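Lmo0812 protein (Listeria monocytogenes serovar 1/2a, PDB 4YF1) is an all-helical HD-domain protein that may remove the 3'-diphosphate from guanosine-3',5'-bis(diphosphate). Local coordinates at residues H59-E63 with H87-K91; K114-V118 with I157-Y163. One frame throughout, in Å; residues are numbered along the deposited sequence. Where two conformers were deposited one is given.

Interaction 1: residues H59-E63 with H87-K91. With NA (sodium ion), chain E.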
loop_
_atom_site.group_PDB
_atom_site.type_symbol
_atom_site.label_atom_id
_atom_site.label_comp_id
_atom_site.label_asym_id
_atom_site.label_seq_id
_atom_site.Cartn_x
_atom_site.Cartn_y
_atom_site.Cartn_z
ATOM N N HIS A 59 7.799 -0.128 -1.338
ATOM C CA HIS A 59 9.254 -0.244 -1.311
ATOM C C HIS A 59 9.748 -1.684 -1.053
ATOM O O HIS A 59 10.517 -2.220 -1.858
ATOM C CB HIS A 59 9.850 0.774 -0.323
ATOM C CG HIS A 59 11.308 0.579 -0.043
ATOM N ND1 HIS A 59 12.300 1.129 -0.825
ATOM C CD2 HIS A 59 11.941 -0.119 0.933
ATOM C CE1 HIS A 59 13.483 0.782 -0.341
ATOM N NE2 HIS A 59 13.292 0.035 0.732
ATOM N N ASP A 60 9.294 -2.303 0.037
ATOM C CA ASP A 60 9.710 -3.697 0.380
ATOM C C ASP A 60 9.241 -4.737 -0.635
ATOM O O ASP A 60 9.896 -5.765 -0.808
ATOM C CB ASP A 60 9.157 -4.144 1.740
ATOM C CG ASP A 60 9.829 -3.473 2.920
ATOM O OD1 ASP A 60 10.702 -2.584 2.751
ATOM O OD2 ASP A 60 9.469 -3.870 4.047
ATOM N N ALA A 61 8.101 -4.478 -1.279
ATOM C CA ALA A 61 7.557 -5.406 -2.279
ATOM C C ALA A 61 8.513 -5.544 -3.457
ATOM O O ALA A 61 8.736 -6.653 -3.963
ATOM C CB ALA A 61 6.198 -4.938 -2.760
ATOM N N VAL A 62 9.093 -4.422 -3.888
ATOM C CA VAL A 62 10.033 -4.437 -5.010
ATOM C C VAL A 62 11.378 -5.018 -4.597
ATOM O O VAL A 62 11.926 -5.868 -5.309
ATOM C CB VAL A 62 10.296 -3.036 -5.580
ATOM C CG1 VAL A 62 11.271 -3.118 -6.755
ATOM C CG2 VAL A 62 9.004 -2.414 -6.028
ATOM N N GLU A 63 11.925 -4.543 -3.480
ATOM C CA GLU A 63 13.235 -5.034 -3.013
ATOM C C GLU A 63 13.251 -6.476 -2.481
ATOM O O GLU A 63 14.239 -7.192 -2.697
ATOM C CB GLU A 63 13.845 -4.099 -1.953
ATOM C CG GLU A 63 14.231 -2.721 -2.484
ATOM C CD GLU A 63 15.232 -1.983 -1.596
ATOM O OE1 GLU A 63 15.817 -1.001 -2.105
ATOM O OE2 GLU A 63 15.464 -2.387 -0.413
ATOM N N HIS A 87 13.938 5.442 -4.645
ATOM C CA HIS A 87 14.634 4.928 -3.438
ATOM C C HIS A 87 15.014 3.443 -3.459
ATOM O O HIS A 87 15.512 2.917 -2.466
ATOM C CB HIS A 87 13.785 5.225 -2.198
ATOM C CG HIS A 87 14.312 4.614 -0.934
ATOM N ND1 HIS A 87 15.658 4.420 -0.707
ATOM C CD2 HIS A 87 13.687 4.277 0.219
ATOM C CE1 HIS A 87 15.832 3.920 0.504
ATOM N NE2 HIS A 87 14.653 3.834 1.091
ATOM N N THR A 88 14.819 2.787 -4.590
ATOM C CA THR A 88 15.091 1.346 -4.715
ATOM C C THR A 88 16.589 1.183 -4.950
ATOM O O THR A 88 17.157 1.890 -5.763
ATOM C CB THR A 88 14.337 0.721 -5.918
ATOM O OG1 THR A 88 12.923 0.859 -5.733
ATOM C CG2 THR A 88 14.667 -0.769 -6.074
ATOM N N GLU A 89 17.212 0.247 -4.239
ATOM C CA GLU A 89 18.641 -0.013 -4.389
ATOM C C GLU A 89 18.883 -0.929 -5.581
ATOM O O GLU A 89 18.052 -1.770 -5.900
ATOM C CB GLU A 89 19.212 -0.686 -3.128
ATOM C CG GLU A 89 19.211 0.170 -1.864
ATOM C CD GLU A 89 19.816 -0.539 -0.645
ATOM O OE1 GLU A 89 19.981 -1.779 -0.659
ATOM O OE2 GLU A 89 20.094 0.151 0.356
ATOM N N ASN A 90 20.004 -0.732 -6.255
ATOM C CA ASN A 90 20.425 -1.652 -7.286
ATOM C C ASN A 90 21.195 -2.743 -6.513
ATOM O O ASN A 90 22.343 -2.533 -6.119
ATOM C CB ASN A 90 21.320 -0.966 -8.306
ATOM C CG ASN A 90 21.758 -1.902 -9.423
ATOM O OD1 ASN A 90 22.057 -3.080 -9.193
ATOM N ND2 ASN A 90 21.794 -1.375 -10.654
ATOM N N LYS A 91 20.545 -3.894 -6.326
ATOM C CA LYS A 91 21.093 -5.016 -5.523
ATOM C C LYS A 91 22.409 -5.615 -6.031
ATOM O O LYS A 91 23.059 -6.369 -5.300
ATOM C CB LYS A 91 20.076 -6.156 -5.442
ATOM C CG LYS A 91 18.655 -5.802 -5.009
ATOM C CD LYS A 91 18.417 -5.689 -3.510
ATOM C CE LYS A 91 19.007 -4.447 -2.867
ATOM N NZ LYS A 91 18.318 -4.194 -1.562
HETATM NA NA NA E . 11.822 -7.277 -7.065
#
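Glu63 OE1 accepts the single hydrogen bond that crosses between the two segments, 2.8 Å from the backbone Glu89 N, in a nearly straight line (N-H...O 167°) almost along its C-O axis. With CG anti to its carbonyl carbon (chi1 -67°) and the chain extended beyond, Glu63 reaches from the helix to the loop. OE2 forms a long salt bridge with Lys91 NZ (3.6 Å). The same NZ meets Glu89 OE1 at 3.1 Å, so one ammonium lies between two carboxylates and would offset their repulsion. Glu89 also has salt bridges to Arg98 through OE1 and to Lys99 through OE2.

Deeper in, one of the two conformers of His87 makes an offset stack with His59, centroids 4.4 Å apart and planes at 16°, His59 CE1 lying over one face; its NE2 is hydrogen-bonded to Asp120 OD2. His59, Asp60, Asp120 and His35 converge in a manner consistent with the H...HD...D motif, though none binds metal here; the sodium ion sits instead on Val62 O (2.2 Å), Thr65 O and Met67 O. The contact thus joins the end of helix 50-64 to the loop between helices 78-87 and 95-108, with helix 111-132 beside both histidines.

Interaction 2: residues K114-V118 with I157-Y163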
loop_
_atom_site.group_PDB
_atom_site.type_symbol
_atom_site.label_atom_id
_atom_site.label_comp_id
_atom_site.label_asym_id
_atom_site.label_seq_id
_atom_site.Cartn_x
_atom_site.Cartn_y
_atom_site.Cartn_z
ATOM N N LYS A 114 12.732 12.664 -0.574
ATOM C CA LYS A 114 13.431 12.693 0.737
ATOM C C LYS A 114 12.586 12.019 1.804
ATOM O O LYS A 114 13.065 11.204 2.580
ATOM C CB LYS A 114 13.702 14.135 1.164
ATOM C CG LYS A 114 14.720 14.849 0.293
ATOM C CD LYS A 114 14.743 16.322 0.596
ATOM C CE LYS A 114 15.931 17.050 -0.039
ATOM N NZ LYS A 114 17.066 17.097 0.929
ATOM N N ALA A 115 11.291 12.289 1.781
ATOM C CA ALA A 115 10.410 11.735 2.811
ATOM C C ALA A 115 10.326 10.209 2.751
ATOM O O ALA A 115 10.240 9.553 3.792
ATOM C CB ALA A 115 9.015 12.354 2.714
ATOM N N LEU A 116 10.358 9.649 1.541
ATOM C CA LEU A 116 10.285 8.203 1.378
ATOM C C LEU A 116 11.482 7.517 2.024
ATOM O O LEU A 116 11.349 6.459 2.697
ATOM C CB LEU A 116 10.262 7.864 -0.087
ATOM C CG LEU A 116 8.893 8.174 -0.693
ATOM C CD1 LEU A 116 9.072 8.310 -2.204
ATOM C CD2 LEU A 116 7.906 7.075 -0.334
ATOM N N ILE A 117 12.636 8.123 1.824
ATOM C CA ILE A 117 13.882 7.573 2.403
ATOM C C ILE A 117 13.879 7.732 3.920
ATOM O O ILE A 117 14.206 6.773 4.631
ATOM C CB ILE A 117 15.134 8.252 1.820
ATOM C CG1 ILE A 117 15.273 7.907 0.336
ATOM C CG2 ILE A 117 16.400 7.800 2.596
ATOM C CD1 ILE A 117 16.323 8.691 -0.438
ATOM N N VAL A 118 13.591 8.929 4.428
ATOM C CA VAL A 118 13.647 9.130 5.886
ATOM C C VAL A 118 12.596 8.275 6.633
ATOM O O VAL A 118 12.924 7.665 7.654
ATOM C CB VAL A 118 13.580 10.597 6.275
ATOM C CG1 VAL A 118 13.629 10.787 7.757
ATOM C CG2 VAL A 118 14.669 11.419 5.597
ATOM N N ILE A 157 22.321 10.135 6.254
ATOM C CA ILE A 157 20.913 10.477 5.975
ATOM C C ILE A 157 20.549 11.693 6.827
ATOM O O ILE A 157 20.081 12.719 6.312
ATOM C CB ILE A 157 19.938 9.310 6.288
ATOM C CG1 ILE A 157 20.239 8.049 5.431
ATOM C CG2 ILE A 157 18.487 9.760 6.067
ATOM C CD1 ILE A 157 20.254 8.281 3.943
ATOM N N LYS A 158 20.812 11.589 8.137
ATOM C CA LYS A 158 20.496 12.679 9.048
ATOM C C LYS A 158 21.109 14.017 8.627
ATOM O O LYS A 158 20.412 15.054 8.620
ATOM C CB LYS A 158 20.838 12.326 10.499
ATOM C CG LYS A 158 20.857 13.518 11.436
ATOM C CD LYS A 158 21.385 13.098 12.788
ATOM C CE LYS A 158 22.037 14.261 13.505
ATOM N NZ LYS A 158 23.295 14.701 12.814
ATOM N N ASN A 159 22.377 14.010 8.224
ATOM C CA ASN A 159 23.054 15.259 7.846
ATOM C C ASN A 159 22.765 15.780 6.449
ATOM O O ASN A 159 23.198 16.868 6.122
ATOM C CB ASN A 159 24.563 15.112 8.052
ATOM C CG ASN A 159 24.908 14.980 9.516
ATOM O OD1 ASN A 159 24.177 15.495 10.356
ATOM N ND2 ASN A 159 25.974 14.266 9.836
ATOM N N ASN A 160 22.048 15.013 5.643
ATOM C CA ASN A 160 21.744 15.442 4.271
ATOM C C ASN A 160 20.252 15.606 3.980
ATOM O O ASN A 160 19.888 16.342 3.042
ATOM C CB ASN A 160 22.397 14.470 3.285
ATOM C CG ASN A 160 23.894 14.694 3.168
ATOM O OD1 ASN A 160 24.335 15.599 2.474
ATOM N ND2 ASN A 160 24.682 13.880 3.867
HETATM N N MSE A 161 19.400 15.027 4.826
HETATM C CA MSE A 161 17.936 15.049 4.569
HETATM C C MSE A 161 17.328 16.441 4.483
HETATM O O MSE A 161 16.347 16.629 3.750
HETATM C CB MSE A 161 17.185 14.179 5.562
HETATM C CG MSE A 161 17.290 14.750 6.978
HETATM SE SE MSE A 161 16.473 13.553 8.286
HETATM C CE MSE A 161 16.814 14.704 9.815
ATOM N N GLU A 162 17.888 17.422 5.197
ATOM C CA GLU A 162 17.340 18.819 5.135
ATOM C C GLU A 162 17.891 19.711 4.019
ATOM O O GLU A 162 17.339 20.800 3.758
ATOM C CB GLU A 162 17.536 19.531 6.477
ATOM C CG GLU A 162 16.801 18.838 7.614
ATOM C CD GLU A 162 16.800 19.639 8.905
ATOM O OE1 GLU A 162 17.480 20.693 8.987
ATOM O OE2 GLU A 162 16.084 19.221 9.833
ATOM N N TYR A 163 18.890 19.232 3.304
ATOM C CA TYR A 163 19.547 20.016 2.272
ATOM C C TYR A 163 18.561 20.507 1.203
ATOM O O TYR A 163 17.839 19.719 0.602
ATOM C CB TYR A 163 20.661 19.229 1.592
ATOM C CG TYR A 163 21.502 20.098 0.664
ATOM C CD1 TYR A 163 22.471 20.962 1.188
ATOM C CD2 TYR A 163 21.325 20.071 -0.719
ATOM C CE1 TYR A 163 23.233 21.791 0.358
ATOM C CE2 TYR A 163 22.088 20.885 -1.561
ATOM C CZ TYR A 163 23.038 21.740 -1.012
ATOM O OH TYR A 163 23.787 22.558 -1.812
#
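Lys114, the first residue of its segment, reaches across to the turn that follows helix 147-160. Its ammonium collects backbone carbonyls: NZ lies 2.8 Å from Tyr163 O and 2.9 Å from Met161 O. The two are met differently. At Tyr163 O the donor arrives in the carbonyl plane on a lone pair (C=O...N 136°), whereas at Met161 O it stands well above the carbonyl plane. The chain is extended until its last torsion, where a bend (chi4 -93°) turns NZ toward both oxygens. Val106 O and Arg107 O of helix 95-108 also lie around this nitrogen. Four carbonyls are more than its three hydrogens can serve one to one, so at least one hydrogen must be shared if all four are bound. Asn160 to Tyr163 form a type I beta turn, closed by Tyr163 N to Asn160 O (3.1 Å), and this turn places the Met161 and Tyr163 carbonyls near the ammonium.

Further along the helix the contact becomes apolar. Ile117 offers its CG2 branch to Ile157 CD1 at 4.1 Å. Val118 makes the closer packing, its CG2 lying 3.7 Å from Met161 CB and 4.2 Å from Ile157 CG2. Met161 is present as selenomethionine; its CG sits between the backbone N and the carbonyl carbon (chi1 66°), and the extended chain beyond carries SE past both methyls of Val118, 3.9 Å from CG2.

A polar grip at one end and methyl packing at the other thus fasten helix 111-132 to the C-terminal end of helix 147-160. Helix 172-184 adds Phe173, Phe174 and Tyr177 against Val118, while helix 95-108 approaches Ile117 through Thr102 and Gln105.

In the fold
From the N terminus, interaction 1 closes first, bringing the loop after helix 78-87 back to helix 50-64 over 23 mostly helical residues. Interaction 2 opens only afterwards, on helix 111-132, and closes across 38 intervening residues at the end of helix 147-160. The two are therefore in series, with centres about 17 Å apart on opposite sides of the chain's centre, and illustrate how contacts distant in sequence can follow one another without nesting. They nevertheless touch: His87 CG packs on Ile117 CG1 at 3.7 Å. Helix 111-132 thus connects the putative HD-type site with the C-terminal helices.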